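Histidine--tRNA ligase (Thermus thermophilus, PDB 1H4V) catalyses the ATP-dependent attachment of L-histidine to tRNA(His), releasing AMP and diphosphate, and works as a homodimer. Local coordinates at residues 39-52 and 74-88. Residues are numbered along the deposited sequence; the frame is centred on the assembly and turned at random.
Sequences LVTPIFEETQVFEK and RSLTLRPEGTAAMVR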
loop_
_atom_site.group_PDB
_atom_site.type_symbol
_atom_site.label_atom_id
_atom_site.label_comp_id
_atom_site.label_asym_id
_atom_site.label_seq_id
_atom_site.Cartn_x
_atom_site.Cartn_y
_atom_site.Cartn_z
ATOM N N LEU A 39 8.143 -0.878 -7.925
ATOM C CA LEU A 39 7.963 0.540 -8.193
ATOM C C LEU A 39 6.573 0.999 -7.736
ATOM O O LEU A 39 5.573 0.316 -7.980
ATOM C CB LEU A 39 8.150 0.775 -9.695
ATOM C CG LEU A 39 7.925 2.111 -10.410
ATOM C CD1 LEU A 39 6.471 2.452 -10.338
ATOM C CD2 LEU A 39 8.785 3.213 -9.805
ATOM N N VAL A 40 6.511 2.132 -7.046
ATOM C CA VAL A 40 5.222 2.670 -6.615
ATOM C C VAL A 40 5.041 4.056 -7.248
ATOM O O VAL A 40 5.804 4.978 -6.956
ATOM C CB VAL A 40 5.121 2.828 -5.070
ATOM C CG1 VAL A 40 3.744 3.385 -4.715
ATOM C CG2 VAL A 40 5.340 1.483 -4.365
ATOM N N THR A 41 4.050 4.203 -8.123
ATOM C CA THR A 41 3.806 5.496 -8.752
ATOM C C THR A 41 2.745 6.248 -7.968
ATOM O O THR A 41 2.089 5.679 -7.091
ATOM C CB THR A 41 3.321 5.348 -10.205
ATOM O OG1 THR A 41 2.048 4.688 -10.229
ATOM C CG2 THR A 41 4.316 4.544 -11.007
ATOM N N PRO A 42 2.564 7.544 -8.267
ATOM C CA PRO A 42 1.554 8.325 -7.548
ATOM C C PRO A 42 0.120 7.898 -7.846
ATOM O O PRO A 42 -0.163 7.271 -8.868
ATOM C CB PRO A 42 1.837 9.754 -8.010
ATOM C CG PRO A 42 3.315 9.740 -8.234
ATOM C CD PRO A 42 3.485 8.439 -8.989
ATOM N N ILE A 43 -0.782 8.239 -6.934
ATOM C CA ILE A 43 -2.191 7.920 -7.092
ATOM C C ILE A 43 -2.792 8.689 -8.281
ATOM O O ILE A 43 -3.697 8.205 -8.950
ATOM C CB ILE A 43 -2.960 8.267 -5.806
ATOM C CG1 ILE A 43 -2.479 7.368 -4.653
ATOM C CG2 ILE A 43 -4.443 8.158 -6.042
ATOM C CD1 ILE A 43 -2.784 5.878 -4.809
ATOM N N PHE A 44 -2.296 9.894 -8.535
ATOM C CA PHE A 44 -2.788 10.683 -9.663
ATOM C C PHE A 44 -1.637 11.239 -10.485
ATOM O O PHE A 44 -0.512 11.364 -9.999
ATOM C CB PHE A 44 -3.707 11.828 -9.198
ATOM C CG PHE A 44 -3.073 12.789 -8.220
ATOM C CD1 PHE A 44 -2.021 13.613 -8.603
ATOM C CD2 PHE A 44 -3.559 12.887 -6.920
ATOM C CE1 PHE A 44 -1.456 14.529 -7.702
ATOM C CE2 PHE A 44 -3.002 13.797 -6.010
ATOM C CZ PHE A 44 -1.945 14.621 -6.407
ATOM N N GLU A 45 -1.930 11.561 -11.738
ATOM C CA GLU A 45 -0.935 12.103 -12.662
ATOM C C GLU A 45 -1.597 13.050 -13.648
ATOM O O GLU A 45 -2.825 13.221 -13.643
ATOM C CB GLU A 45 -0.269 10.969 -13.447
ATOM C CG GLU A 45 0.291 9.894 -12.564
ATOM C CD GLU A 45 1.596 9.338 -13.069
ATOM O OE1 GLU A 45 2.321 10.063 -13.784
ATOM O OE2 GLU A 45 1.907 8.183 -12.726
ATOM N N GLU A 46 -0.783 13.668 -14.493
ATOM C CA GLU A 46 -1.331 14.562 -15.500
ATOM C C GLU A 46 -2.185 13.684 -16.392
ATOM O O GLU A 46 -1.778 12.589 -16.780
ATOM C CB GLU A 46 -0.232 15.199 -16.338
ATOM C CG GLU A 46 0.591 16.223 -15.630
ATOM C CD GLU A 46 1.357 17.070 -16.620
ATOM O OE1 GLU A 46 0.699 17.673 -17.503
ATOM O OE2 GLU A 46 2.606 17.128 -16.525
ATOM N N THR A 47 -3.378 14.173 -16.701
ATOM C CA THR A 47 -4.334 13.465 -17.541
ATOM C C THR A 47 -3.736 12.897 -18.827
ATOM O O THR A 47 -4.082 11.799 -19.245
ATOM C CB THR A 47 -5.491 14.407 -17.889
ATOM O OG1 THR A 47 -6.184 14.737 -16.683
ATOM C CG2 THR A 47 -6.448 13.771 -18.865
ATOM N N GLN A 48 -2.836 13.641 -19.455
ATOM C CA GLN A 48 -2.234 13.181 -20.702
ATOM C C GLN A 48 -1.475 11.862 -20.570
ATOM O O GLN A 48 -1.282 11.156 -21.550
ATOM C CB GLN A 48 -1.308 14.260 -21.269
ATOM C CG GLN A 48 -0.206 14.698 -20.333
ATOM C CD GLN A 48 0.626 15.815 -20.928
ATOM O OE1 GLN A 48 1.187 15.674 -22.017
ATOM N NE2 GLN A 48 0.711 16.935 -20.219
ATOM N N VAL A 49 -1.052 11.522 -19.360
ATOM C CA VAL A 49 -0.322 10.280 -19.170
ATOM C C VAL A 49 -1.217 9.106 -19.530
ATOM O O VAL A 49 -0.765 8.113 -20.112
ATOM C CB VAL A 49 0.145 10.137 -17.715
ATOM C CG1 VAL A 49 0.658 8.736 -17.456
ATOM C CG2 VAL A 49 1.230 11.155 -17.436
ATOM N N PHE A 50 -2.505 9.261 -19.236
ATOM C CA PHE A 50 -3.474 8.204 -19.480
ATOM C C PHE A 50 -4.355 8.294 -20.714
ATOM O O PHE A 50 -5.211 7.432 -20.908
ATOM C CB PHE A 50 -4.335 8.029 -18.224
ATOM C CG PHE A 50 -3.532 7.680 -16.998
ATOM C CD1 PHE A 50 -3.484 8.541 -15.908
ATOM C CD2 PHE A 50 -2.796 6.500 -16.951
ATOM C CE1 PHE A 50 -2.716 8.230 -14.792
ATOM C CE2 PHE A 50 -2.029 6.186 -15.843
ATOM C CZ PHE A 50 -1.985 7.047 -14.761
ATOM N N GLU A 51 -4.160 9.319 -21.544
ATOM C CA GLU A 51 -4.946 9.446 -22.775
ATOM C C GLU A 51 -4.369 8.441 -23.779
ATOM O O GLU A 51 -3.152 8.322 -23.917
ATOM C CB GLU A 51 -4.880 10.882 -23.309
ATOM C CG GLU A 51 -5.432 11.913 -22.313
ATOM C CD GLU A 51 -5.464 13.336 -22.860
ATOM O OE1 GLU A 51 -4.424 13.808 -23.377
ATOM O OE2 GLU A 51 -6.531 13.989 -22.762
ATOM N N LYS A 52 -5.241 7.705 -24.465
ATOM C CA LYS A 52 -4.796 6.679 -25.407
ATOM C C LYS A 52 -4.578 7.113 -26.851
ATOM O O LYS A 52 -4.113 6.320 -27.672
ATOM C CB LYS A 52 -5.777 5.505 -25.385
ATOM C CG LYS A 52 -6.092 5.012 -23.989
ATOM C CD LYS A 52 -4.827 4.697 -23.218
ATOM C CE LYS A 52 -5.142 4.326 -21.781
ATOM N NZ LYS A 52 -3.898 4.174 -20.978
ATOM N N ARG A 74 -4.064 22.832 -14.036
ATOM C CA ARG A 74 -3.499 21.602 -14.583
ATOM C C ARG A 74 -4.479 20.438 -14.439
ATOM O O ARG A 74 -5.033 20.206 -13.365
ATOM C CB ARG A 74 -2.198 21.253 -13.861
ATOM C CG ARG A 74 -1.073 20.761 -14.764
ATOM C CD ARG A 74 -0.082 21.878 -15.053
ATOM N NE ARG A 74 1.277 21.365 -15.201
ATOM C CZ ARG A 74 2.370 22.120 -15.139
ATOM N NH1 ARG A 74 2.265 23.428 -14.930
ATOM N NH2 ARG A 74 3.569 21.569 -15.279
ATOM N N SER A 75 -4.696 19.710 -15.527
ATOM C CA SER A 75 -5.602 18.571 -15.497
ATOM C C SER A 75 -4.907 17.390 -14.811
ATOM O O SER A 75 -3.793 17.021 -15.175
ATOM C CB SER A 75 -6.011 18.182 -16.919
ATOM O OG SER A 75 -7.031 17.198 -16.909
ATOM N N LEU A 76 -5.575 16.811 -13.819
ATOM C CA LEU A 76 -5.038 15.683 -13.063
ATOM C C LEU A 76 -6.014 14.512 -13.136
ATOM O O LEU A 76 -7.226 14.713 -13.161
ATOM C CB LEU A 76 -4.833 16.094 -11.605
ATOM C CG LEU A 76 -3.424 16.377 -11.061
ATOM C CD1 LEU A 76 -2.621 17.230 -12.007
ATOM C CD2 LEU A 76 -3.548 17.054 -9.699
ATOM N N THR A 77 -5.485 13.290 -13.176
ATOM C CA THR A 77 -6.327 12.099 -13.249
ATOM C C THR A 77 -5.903 10.990 -12.284
ATOM O O THR A 77 -4.722 10.690 -12.134
ATOM C CB THR A 77 -6.357 11.529 -14.707
ATOM O OG1 THR A 77 -7.150 12.386 -15.547
ATOM C CG2 THR A 77 -6.943 10.128 -14.732
ATOM N N LEU A 78 -6.884 10.393 -11.620
ATOM C CA LEU A 78 -6.644 9.291 -10.692
ATOM C C LEU A 78 -6.215 8.086 -11.531
ATOM O O LEU A 78 -6.868 7.748 -12.513
ATOM C CB LEU A 78 -7.930 8.970 -9.923
ATOM C CG LEU A 78 -8.057 9.414 -8.462
ATOM C CD1 LEU A 78 -7.517 10.803 -8.271
ATOM C CD2 LEU A 78 -9.508 9.352 -8.041
ATOM N N ARG A 79 -5.111 7.456 -11.144
ATOM C CA ARG A 79 -4.579 6.300 -11.859
ATOM C C ARG A 79 -5.632 5.238 -12.226
ATOM O O ARG A 79 -6.215 4.601 -11.348
ATOM C CB ARG A 79 -3.481 5.645 -11.025
ATOM C CG ARG A 79 -2.799 4.493 -11.719
ATOM C CD ARG A 79 -2.281 3.509 -10.691
ATOM N NE ARG A 79 -1.198 4.070 -9.904
ATOM C CZ ARG A 79 -0.992 3.794 -8.626
ATOM N NH1 ARG A 79 -1.808 2.971 -7.990
ATOM N NH2 ARG A 79 0.047 4.321 -7.997
ATOM N N PRO A 80 -5.879 5.036 -13.535
ATOM C CA PRO A 80 -6.850 4.056 -14.040
ATOM C C PRO A 80 -6.203 2.739 -14.478
ATOM O O PRO A 80 -6.878 1.723 -14.629
ATOM C CB PRO A 80 -7.463 4.779 -15.225
ATOM C CG PRO A 80 -6.262 5.427 -15.814
ATOM C CD PRO A 80 -5.515 5.987 -14.602
ATOM N N GLU A 81 -4.893 2.777 -14.697
ATOM C CA GLU A 81 -4.132 1.607 -15.141
ATOM C C GLU A 81 -2.705 1.753 -14.635
ATOM O O GLU A 81 -2.307 2.822 -14.183
ATOM C CB GLU A 81 -4.096 1.533 -16.672
ATOM C CG GLU A 81 -3.345 2.700 -17.302
ATOM C CD GLU A 81 -2.871 2.406 -18.713
ATOM O OE1 GLU A 81 -3.723 2.100 -19.576
ATOM O OE2 GLU A 81 -1.644 2.477 -18.961
ATOM N N GLY A 82 -1.924 0.688 -14.743
ATOM C CA GLY A 82 -0.555 0.755 -14.276
ATOM C C GLY A 82 0.517 0.957 -15.328
ATOM O O GLY A 82 1.499 1.664 -15.076
ATOM N N THR A 83 0.324 0.359 -16.502
ATOM C CA THR A 83 1.314 0.416 -17.584
ATOM C C THR A 83 1.826 1.792 -17.983
ATOM O O THR A 83 3.035 2.014 -17.969
ATOM C CB THR A 83 0.809 -0.303 -18.860
ATOM O OG1 THR A 83 0.338 -1.615 -18.516
ATOM C CG2 THR A 83 1.955 -0.447 -19.877
ATOM N N ALA A 84 0.928 2.709 -18.340
ATOM C CA ALA A 84 1.349 4.050 -18.736
ATOM C C ALA A 84 2.150 4.747 -17.633
ATOM O O ALA A 84 3.122 5.447 -17.916
ATOM C CB ALA A 84 0.143 4.902 -19.120
ATOM N N ALA A 85 1.738 4.558 -16.384
ATOM C CA ALA A 85 2.431 5.169 -15.248
ATOM C C ALA A 85 3.841 4.607 -15.105
ATOM O O ALA A 85 4.782 5.336 -14.800
ATOM C CB ALA A 85 1.652 4.927 -13.966
ATOM N N MET A 86 3.986 3.307 -15.329
ATOM C CA MET A 86 5.293 2.663 -15.222
ATOM C C MET A 86 6.202 3.097 -16.355
ATOM O O MET A 86 7.380 3.366 -16.124
ATOM C CB MET A 86 5.127 1.139 -15.179
ATOM C CG MET A 86 4.413 0.722 -13.899
ATOM S SD MET A 86 3.745 -0.929 -13.852
ATOM C CE MET A 86 5.229 -1.847 -13.351
ATOM N N VAL A 87 5.655 3.181 -17.565
ATOM C CA VAL A 87 6.431 3.635 -18.723
ATOM C C VAL A 87 6.858 5.084 -18.476
ATOM O O VAL A 87 7.986 5.469 -18.780
ATOM C CB VAL A 87 5.604 3.597 -20.027
ATOM C CG1 VAL A 87 6.370 4.303 -21.147
ATOM C CG2 VAL A 87 5.304 2.162 -20.420
ATOM N N ARG A 88 5.949 5.877 -17.908
ATOM C CA ARG A 88 6.222 7.275 -17.603
ATOM C C ARG A 88 7.351 7.365 -16.578
ATOM O O ARG A 88 8.141 8.308 -16.591
ATOM C CB ARG A 88 4.949 7.951 -17.076
ATOM C CG ARG A 88 5.009 9.480 -16.936
ATOM C CD ARG A 88 5.735 9.900 -15.662
ATOM N NE ARG A 88 5.103 9.324 -14.477
ATOM C CZ ARG A 88 5.741 9.063 -13.343
ATOM N NH1 ARG A 88 7.033 9.328 -13.230
ATOM N NH2 ARG A 88 5.093 8.515 -12.331
#
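A small three-stranded antiparallel sheet in the catalytic domain holds 44-46, the outer strand within this chain, against 75-78, which is the middle one. E45 and T77 form the hydrogen-bonded pair between these two strands, T77 N to E45 O (2.7 Å) being answered by E45 N to T77 O, and R79 N extends the ladder to I43 O. The face carrying F44 and L78 is apolar: L76 CD2 makes an off-centre CH-pi contact with the F44 ring, which also meets F66 of the second subunit. At the far end of the strands T47 OG1 sits between two hydroxyls, S75 OG at 2.6 Å and T77 OG1 at 2.8 Å. The turn of 47-50 then brings F50 back over the start of 79-85, where its ring is sandwiched between V49 CG1 and P80 CD, the latter 3.3 Å from the ring centroid along the normal.

In the catalytic domain of this homodimeric class II synthetase, 74-88 runs on from the strand into helix 83-92, whose first turn is capped by E81: OE2 accepts from A84 N, while OE1 takes K52 NZ from above the carboxylate plane. One turn further on, R88 reaches back to E45 side-on, NE to OE1 (3.0 Å) and NH2 to OE2 (3.2 Å), the two flat groups turned 60° apart. Bends at chi2 (-80°) and chi3 (-57°) fold the arginine back to present both nitrogens to the glutamate. Its NH1 pairs with E92 and with D11 of the second subunit, so a leucine in its place would probably leave the buried E45 carboxylate without its salt-bridge partner and take from D11 of the second subunit its salt bridge to this helix. R79, whose NH1 is bound by P109 O, turns its NH2 to the T41 hydroxyl in a weak bond.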